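Local coordinates for outer membrane protein assembly factor BamA (Haemophilus ducreyi, PDB 4K3C) that probably assembles beta-barrel proteins and inserts them into the outer membrane as part of the Bam complex, at residues K364-N377 and N429-P441. Residues are numbered along the deposited sequence; the frame is centred on the assembly and turned at random.
Sequences KWVIATKGGLAYTN and NAMVNASLELIIP
Asn-429 ND2 is gripped from two sides of the chain: it donates to Thr-376 O at 2.9 Å, extending the strand pairing through a side chain, and also bonds Thr-467. Farther along, Glu-437 OE1 forms a salt bridge with Lys-370 NZ at 3.3 Å, a long and weak hydrogen bond, and has a second, long and weak ion-pair partner in Arg-399, while the other carboxylate oxygen is bonded to Ser-456 on the next strand. The lysine reaches diagonally past Ser-435, its chain turning at the last torsion (chi4 67°) to bring NZ to the acid. On the backbone, Glu-437 and Ala-368 exchange two bonds, the shorter from Glu-437 N to Ala-368 O at 2.7 Å. This pattern recurs at every second residue from Val-366 with Ile-439 to Ala-374 with Met-431, though Ser-435 N to Lys-370 O is weak; the strand axes run antiparallel at 179°. At the far end Trp-365 lays one face of its indole over Pro-441 and Ile-440, with Pro-441 CD 3.6 Å from the five-membered-ring centroid, while Leu-438 CD1 meets the ring edge. Ile-367, Thr-369, Leu-373, Leu-436 and Val-432 share the face opposite Glu-437; there Leu-436 CD2 lies 3.6 Å from Thr-369 CG2. Strands 346-358 and 453-465 flank the pair on either side, continuing the closed antiparallel wall of the Omp85 transmembrane beta-barrel.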
ATOM      1  N   LYS A 364     -22.450   6.778   7.334  1.00 59.78           N
ATOM      2  CA  LYS A 364     -23.142   6.355   6.129  1.00 54.15           C
ATOM      3  C   LYS A 364     -23.121   7.405   5.010  1.00 61.62           C
ATOM      4  O   LYS A 364     -23.153   7.064   3.828  1.00 67.86           O
ATOM      5  CB  LYS A 364     -24.574   5.976   6.491  1.00 45.09           C
ATOM      6  CG  LYS A 364     -24.649   4.767   7.441  1.00 79.30           C
ATOM      7  CD  LYS A 364     -25.963   4.729   8.209  1.00 79.14           C
ATOM      8  CE  LYS A 364     -26.059   3.450   9.039  1.00 86.79           C
ATOM      9  NZ  LYS A 364     -26.572   2.314   8.195  1.00 92.01           N
ATOM     10  N   TRP A 365     -23.090   8.682   5.378  1.00 67.31           N
ATOM     11  CA  TRP A 365     -22.986   9.755   4.393  1.00 56.99           C
ATOM     12  C   TRP A 365     -21.619  10.402   4.460  1.00 59.68           C
ATOM     13  O   TRP A 365     -21.301  11.129   5.418  1.00 65.19           O
ATOM     14  CB  TRP A 365     -24.028  10.829   4.640  1.00 48.53           C
ATOM     15  CG  TRP A 365     -25.392  10.367   4.507  1.00 42.42           C
ATOM     16  CD1 TRP A 365     -26.071   9.620   5.396  1.00 43.97           C
ATOM     17  CD2 TRP A 365     -26.293  10.645   3.429  1.00 71.21           C
ATOM     18  NE1 TRP A 365     -27.351   9.396   4.948  1.00 86.46           N
ATOM     19  CE2 TRP A 365     -27.517  10.017   3.741  1.00 43.36           C
ATOM     20  CE3 TRP A 365     -26.182  11.359   2.228  1.00 40.73           C
ATOM     21  CZ2 TRP A 365     -28.631  10.074   2.899  1.00 43.46           C
ATOM     22  CZ3 TRP A 365     -27.287  11.410   1.387  1.00 46.39           C
ATOM     23  CH2 TRP A 365     -28.496  10.768   1.729  1.00 47.76           C
ATOM     24  N   VAL A 366     -20.837  10.157   3.416  1.00 51.67           N
ATOM     25  CA  VAL A 366     -19.436  10.540   3.358  1.00 47.49           C
ATOM     26  C   VAL A 366     -19.251  11.373   2.105  1.00 45.84           C
ATOM     27  O   VAL A 366     -19.936  11.138   1.108  1.00 44.18           O
ATOM     28  CB  VAL A 366     -18.531   9.281   3.294  1.00 37.29           C
ATOM     29  CG1 VAL A 366     -17.088   9.642   2.931  1.00 36.21           C
ATOM     30  CG2 VAL A 366     -18.563   8.554   4.608  1.00 38.62           C
ATOM     31  N   ILE A 367     -18.372  12.373   2.167  1.00 39.42           N
ATOM     32  CA  ILE A 367     -17.982  13.108   0.975  1.00 39.78           C
ATOM     33  C   ILE A 367     -16.557  12.717   0.717  1.00 42.86           C
ATOM     34  O   ILE A 367     -15.729  12.837   1.608  1.00 49.97           O
ATOM     35  CB  ILE A 367     -18.054  14.654   1.154  1.00 48.44           C
ATOM     36  CG1 ILE A 367     -19.497  15.115   1.277  1.00 52.03           C
ATOM     37  CG2 ILE A 367     -17.423  15.376  -0.039  1.00 44.63           C
ATOM     38  CD1 ILE A 367     -19.673  16.562   0.973  1.00 50.85           C
ATOM     39  N   ALA A 368     -16.270  12.232  -0.486  1.00 49.47           N
ATOM     40  CA  ALA A 368     -14.903  11.868  -0.844  1.00 46.30           C
ATOM     41  C   ALA A 368     -14.414  12.687  -2.019  1.00 41.67           C
ATOM     42  O   ALA A 368     -15.187  13.062  -2.900  1.00 37.17           O
ATOM     43  CB  ALA A 368     -14.798  10.398  -1.152  1.00 44.61           C
ATOM     44  N   THR A 369     -13.119  12.977  -2.009  1.00 42.86           N
ATOM     45  CA  THR A 369     -12.497  13.793  -3.040  1.00 48.80           C
ATOM     46  C   THR A 369     -11.157  13.156  -3.368  1.00 41.28           C
ATOM     47  O   THR A 369     -10.577  12.498  -2.519  1.00 36.20           O
ATOM     48  CB  THR A 369     -12.289  15.260  -2.568  1.00 62.71           C
ATOM     49  OG1 THR A 369     -11.200  15.321  -1.634  1.00 62.35           O
ATOM     50  CG2 THR A 369     -13.565  15.813  -1.909  1.00 57.30           C
ATOM     51  N   LYS A 370     -10.692  13.336  -4.603  1.00 44.84           N
ATOM     52  CA  LYS A 370      -9.444  12.737  -5.092  1.00 46.10           C
ATOM     53  C   LYS A 370      -8.842  13.708  -6.097  1.00 50.49           C
ATOM     54  O   LYS A 370      -9.572  14.359  -6.860  1.00 44.13           O
ATOM     55  CB  LYS A 370      -9.715  11.401  -5.802  1.00 36.88           C
ATOM     56  CG  LYS A 370     -10.427  10.362  -4.953  1.00 47.07           C
ATOM     57  CD  LYS A 370     -10.816   9.126  -5.763  1.00 48.05           C
ATOM     58  CE  LYS A 370     -11.222   7.940  -4.849  1.00 64.32           C
ATOM     59  NZ  LYS A 370     -12.494   8.106  -4.055  1.00 60.02           N
ATOM     60  N   GLY A 371      -7.520  13.810  -6.108  1.00 47.99           N
ATOM     61  CA  GLY A 371      -6.848  14.668  -7.068  1.00 51.30           C
ATOM     62  C   GLY A 371      -5.481  14.119  -7.424  1.00 49.99           C
ATOM     63  O   GLY A 371      -4.777  13.608  -6.568  1.00 45.41           O
ATOM     64  N   GLY A 372      -5.101  14.220  -8.688  1.00 48.37           N
ATOM     65  CA  GLY A 372      -3.801  13.750  -9.099  1.00 27.52           C
ATOM     66  C   GLY A 372      -3.126  14.671 -10.087  1.00 42.58           C
ATOM     67  O   GLY A 372      -3.773  15.253 -10.950  1.00 50.35           O
ATOM     68  N   LEU A 373      -1.811  14.790  -9.960  1.00 31.23           N
ATOM     69  CA  LEU A 373      -1.021  15.665 -10.794  1.00 35.21           C
ATOM     70  C   LEU A 373       0.178  14.881 -11.279  1.00 50.37           C
ATOM     71  O   LEU A 373       0.878  14.254 -10.482  1.00 59.36           O
ATOM     72  CB  LEU A 373      -0.548  16.826  -9.946  1.00 55.21           C
ATOM     73  CG  LEU A 373      -0.726  18.249 -10.450  1.00 72.93           C
ATOM     74  CD1 LEU A 373      -0.536  19.195  -9.265  1.00 70.73           C
ATOM     75  CD2 LEU A 373       0.273  18.560 -11.574  1.00 81.98           C
ATOM     76  N   ALA A 374       0.410  14.909 -12.588  1.00 51.06           N
ATOM     77  CA  ALA A 374       1.496  14.149 -13.206  1.00 38.19           C
ATOM     78  C   ALA A 374       2.225  15.007 -14.212  1.00 46.86           C
ATOM     79  O   ALA A 374       1.606  15.624 -15.070  1.00 62.53           O
ATOM     80  CB  ALA A 374       0.956  12.940 -13.899  1.00 28.49           C
ATOM     81  N   TYR A 375       3.544  15.022 -14.136  1.00 40.09           N
ATOM     82  CA  TYR A 375       4.307  15.864 -15.028  1.00 36.95           C
ATOM     83  C   TYR A 375       5.644  15.247 -15.397  1.00 40.08           C
ATOM     84  O   TYR A 375       6.401  14.808 -14.533  1.00 41.71           O
ATOM     85  CB  TYR A 375       4.530  17.226 -14.394  1.00 30.41           C
ATOM     86  CG  TYR A 375       5.457  18.092 -15.184  1.00 31.36           C
ATOM     87  CD1 TYR A 375       5.130  18.502 -16.460  1.00 44.47           C
ATOM     88  CD2 TYR A 375       6.663  18.497 -14.659  1.00 42.17           C
ATOM     89  CE1 TYR A 375       5.982  19.311 -17.196  1.00 46.40           C
ATOM     90  CE2 TYR A 375       7.530  19.297 -15.379  1.00 45.25           C
ATOM     91  CZ  TYR A 375       7.181  19.707 -16.645  1.00 48.68           C
ATOM     92  OH  TYR A 375       8.042  20.504 -17.355  1.00 53.57           O
ATOM     93  N   THR A 376       5.927  15.225 -16.693  1.00 42.29           N
ATOM     94  CA  THR A 376       7.205  14.762 -17.192  1.00 41.73           C
ATOM     95  C   THR A 376       7.833  15.871 -17.990  1.00 42.15           C
ATOM     96  O   THR A 376       7.154  16.562 -18.736  1.00 44.69           O
ATOM     97  CB  THR A 376       7.053  13.552 -18.168  1.00 44.22           C
ATOM     98  OG1 THR A 376       6.150  12.589 -17.621  1.00 55.99           O
ATOM     99  CG2 THR A 376       8.401  12.871 -18.425  1.00 34.24           C
ATOM    100  N   ASN A 377       9.135  16.039 -17.837  1.00 48.57           N
ATOM    101  CA  ASN A 377       9.913  16.671 -18.892  1.00 55.01           C
ATOM    102  C   ASN A 377      11.291  16.061 -19.079  1.00 54.39           C
ATOM    103  O   ASN A 377      11.715  15.173 -18.322  1.00 47.29           O
ATOM    104  CB  ASN A 377      10.008  18.190 -18.755  1.00 50.16           C
ATOM    105  CG  ASN A 377       9.881  18.893 -20.102  1.00 52.32           C
ATOM    106  OD1 ASN A 377      10.863  19.078 -20.827  1.00 49.28           O
ATOM    107  ND2 ASN A 377       8.659  19.259 -20.453  1.00 58.85           N
ATOM    108  N   ASN A 429       2.533  15.231 -21.684  1.00 31.78           N
ATOM    109  CA  ASN A 429       3.482  15.219 -20.570  1.00 33.99           C
ATOM    110  C   ASN A 429       2.990  15.925 -19.305  1.00 37.92           C
ATOM    111  O   ASN A 429       3.775  16.190 -18.377  1.00 40.51           O
ATOM    112  CB  ASN A 429       4.838  15.791 -20.985  1.00 34.35           C
ATOM    113  CG  ASN A 429       4.775  17.275 -21.269  1.00 40.52           C
ATOM    114  OD1 ASN A 429       3.809  17.767 -21.858  1.00 45.51           O
ATOM    115  ND2 ASN A 429       5.801  17.999 -20.854  1.00 33.72           N
ATOM    116  N   ALA A 430       1.693  16.223 -19.270  1.00 30.73           N
ATOM    117  CA  ALA A 430       1.081  16.903 -18.124  1.00 35.75           C
ATOM    118  C   ALA A 430      -0.364  16.487 -17.982  1.00 38.04           C
ATOM    119  O   ALA A 430      -1.151  16.613 -18.911  1.00 40.97           O
ATOM    120  CB  ALA A 430       1.177  18.377 -18.263  1.00 31.17           C
ATOM    121  N   MET A 431      -0.697  15.977 -16.807  1.00 29.20           N
ATOM    122  CA  MET A 431      -2.019  15.464 -16.539  1.00 34.37           C
ATOM    123  C   MET A 431      -2.459  16.048 -15.196  1.00 41.38           C
ATOM    124  O   MET A 431      -1.654  16.159 -14.273  1.00 41.87           O
ATOM    125  CB  MET A 431      -1.992  13.927 -16.504  1.00 31.76           C
ATOM    126  CG  MET A 431      -3.294  13.287 -16.084  1.00 44.70           C
ATOM    127  SD  MET A 431      -3.584  11.625 -16.713  1.00 27.63           S
ATOM    128  CE  MET A 431      -2.420  10.709 -15.738  1.00 29.13           C
ATOM    129  N   VAL A 432      -3.705  16.494 -15.111  1.00 28.59           N
ATOM    130  CA  VAL A 432      -4.313  16.769 -13.830  1.00 29.32           C
ATOM    131  C   VAL A 432      -5.697  16.147 -13.886  1.00 34.61           C
ATOM    132  O   VAL A 432      -6.372  16.172 -14.921  1.00 38.00           O
ATOM    133  CB  VAL A 432      -4.393  18.293 -13.485  1.00 38.95           C
ATOM    134  CG1 VAL A 432      -4.907  18.489 -12.074  1.00 28.86           C
ATOM    135  CG2 VAL A 432      -3.039  18.967 -13.608  1.00 31.65           C
ATOM    136  N   ASN A 433      -6.104  15.550 -12.781  1.00 27.89           N
ATOM    137  CA  ASN A 433      -7.445  15.027 -12.677  1.00 27.80           C
ATOM    138  C   ASN A 433      -7.917  15.302 -11.268  1.00 42.35           C
ATOM    139  O   ASN A 433      -7.101  15.477 -10.360  1.00 42.14           O
ATOM    140  CB  ASN A 433      -7.462  13.529 -12.953  1.00 35.12           C
ATOM    141  CG  ASN A 433      -6.742  12.724 -11.871  1.00 39.06           C
ATOM    142  OD1 ASN A 433      -5.618  13.033 -11.496  1.00 32.44           O
ATOM    143  ND2 ASN A 433      -7.403  11.698 -11.358  1.00 47.21           N
ATOM    144  N   ALA A 434      -9.227  15.370 -11.078  1.00 36.55           N
ATOM    145  CA  ALA A 434      -9.760  15.456  -9.732  1.00 30.88           C
ATOM    146  C   ALA A 434     -11.155  14.908  -9.747  1.00 35.46           C
ATOM    147  O   ALA A 434     -11.718  14.653 -10.816  1.00 41.19           O
ATOM    148  CB  ALA A 434      -9.754  16.850  -9.242  1.00 28.58           C
ATOM    149  N   SER A 435     -11.710  14.713  -8.560  1.00 28.56           N
ATOM    150  CA  SER A 435     -12.961  13.986  -8.444  1.00 28.77           C
ATOM    151  C   SER A 435     -13.598  14.327  -7.109  1.00 38.91           C
ATOM    152  O   SER A 435     -12.905  14.582  -6.120  1.00 33.39           O
ATOM    153  CB  SER A 435     -12.685  12.492  -8.540  1.00 53.75           C
ATOM    154  OG  SER A 435     -13.845  11.780  -8.908  1.00 63.01           O
ATOM    155  N   LEU A 436     -14.921  14.353  -7.090  1.00 39.28           N
ATOM    156  CA  LEU A 436     -15.673  14.724  -5.912  1.00 30.31           C
ATOM    157  C   LEU A 436     -16.873  13.801  -5.920  1.00 43.13           C
ATOM    158  O   LEU A 436     -17.561  13.692  -6.939  1.00 41.58           O
ATOM    159  CB  LEU A 436     -16.122  16.176  -6.061  1.00 32.42           C
ATOM    160  CG  LEU A 436     -16.708  16.990  -4.899  1.00 37.36           C
ATOM    161  CD1 LEU A 436     -18.099  17.536  -5.229  1.00 31.68           C
ATOM    162  CD2 LEU A 436     -16.711  16.215  -3.590  1.00 31.74           C
ATOM    163  N   GLU A 437     -17.127  13.112  -4.817  1.00 31.17           N
ATOM    164  CA  GLU A 437     -18.309  12.260  -4.770  1.00 43.62           C
ATOM    165  C   GLU A 437     -19.034  12.237  -3.448  1.00 47.99           C
ATOM    166  O   GLU A 437     -18.417  12.317  -2.392  1.00 53.77           O
ATOM    167  CB  GLU A 437     -18.015  10.824  -5.234  1.00 50.00           C
ATOM    168  CG  GLU A 437     -16.821  10.109  -4.633  1.00 49.92           C
ATOM    169  CD  GLU A 437     -16.351   8.930  -5.517  1.00 55.75           C
ATOM    170  OE1 GLU A 437     -15.152   8.930  -5.895  1.00 58.92           O
ATOM    171  OE2 GLU A 437     -17.170   8.019  -5.839  1.00 44.53           O
ATOM    172  N   LEU A 438     -20.357  12.131  -3.527  1.00 51.64           N
ATOM    173  CA  LEU A 438     -21.186  11.885  -2.350  1.00 50.27           C
ATOM    174  C   LEU A 438     -21.493  10.396  -2.226  1.00 44.35           C
ATOM    175  O   LEU A 438     -22.217   9.840  -3.039  1.00 42.21           O
ATOM    176  CB  LEU A 438     -22.515  12.647  -2.430  1.00 42.87           C
ATOM    177  CG  LEU A 438     -23.096  13.176  -1.113  1.00 40.41           C
ATOM    178  CD1 LEU A 438     -24.574  13.031  -1.117  1.00 36.93           C
ATOM    179  CD2 LEU A 438     -22.505  12.511   0.114  1.00 52.38           C
ATOM    180  N   ILE A 439     -20.947   9.765  -1.196  1.00 45.06           N
ATOM    181  CA  ILE A 439     -21.293   8.395  -0.861  1.00 47.97           C
ATOM    182  C   ILE A 439     -22.547   8.367  -0.018  1.00 43.93           C
ATOM    183  O   ILE A 439     -22.556   8.848   1.105  1.00 54.92           O
ATOM    184  CB  ILE A 439     -20.212   7.784  -0.008  1.00 35.86           C
ATOM    185  CG1 ILE A 439     -18.913   7.736  -0.789  1.00 34.61           C
ATOM    186  CG2 ILE A 439     -20.619   6.432   0.439  1.00 36.74           C
ATOM    187  CD1 ILE A 439     -17.749   7.419   0.073  1.00 34.62           C
ATOM    188  N   ILE A 440     -23.615   7.800  -0.541  1.00 42.14           N
ATOM    189  CA  ILE A 440     -24.837   7.724   0.237  1.00 54.32           C
ATOM    190  C   ILE A 440     -25.098   6.260   0.581  1.00 59.13           C
ATOM    191  O   ILE A 440     -24.515   5.367  -0.027  1.00 62.19           O
ATOM    192  CB  ILE A 440     -26.030   8.364  -0.523  1.00 53.16           C
ATOM    193  CG1 ILE A 440     -26.634   7.373  -1.528  1.00 51.46           C
ATOM    194  CG2 ILE A 440     -25.587   9.637  -1.217  1.00 44.97           C
ATOM    195  CD1 ILE A 440     -25.894   7.319  -2.853  1.00 56.58           C
ATOM    196  N   PRO A 441     -25.946   6.003   1.588  1.00 60.62           N
ATOM    197  CA  PRO A 441     -26.278   4.615   1.922  1.00 58.33           C
ATOM    198  C   PRO A 441     -26.894   3.896   0.732  1.00 68.18           C
ATOM    199  O   PRO A 441     -27.661   4.524  -0.015  1.00 71.77           O
ATOM    200  CB  PRO A 441     -27.329   4.776   3.018  1.00 54.66           C
ATOM    201  CG  PRO A 441     -26.998   6.086   3.656  1.00 49.40           C
ATOM    202  CD  PRO A 441     -26.538   6.960   2.543  1.00 55.63           C
TER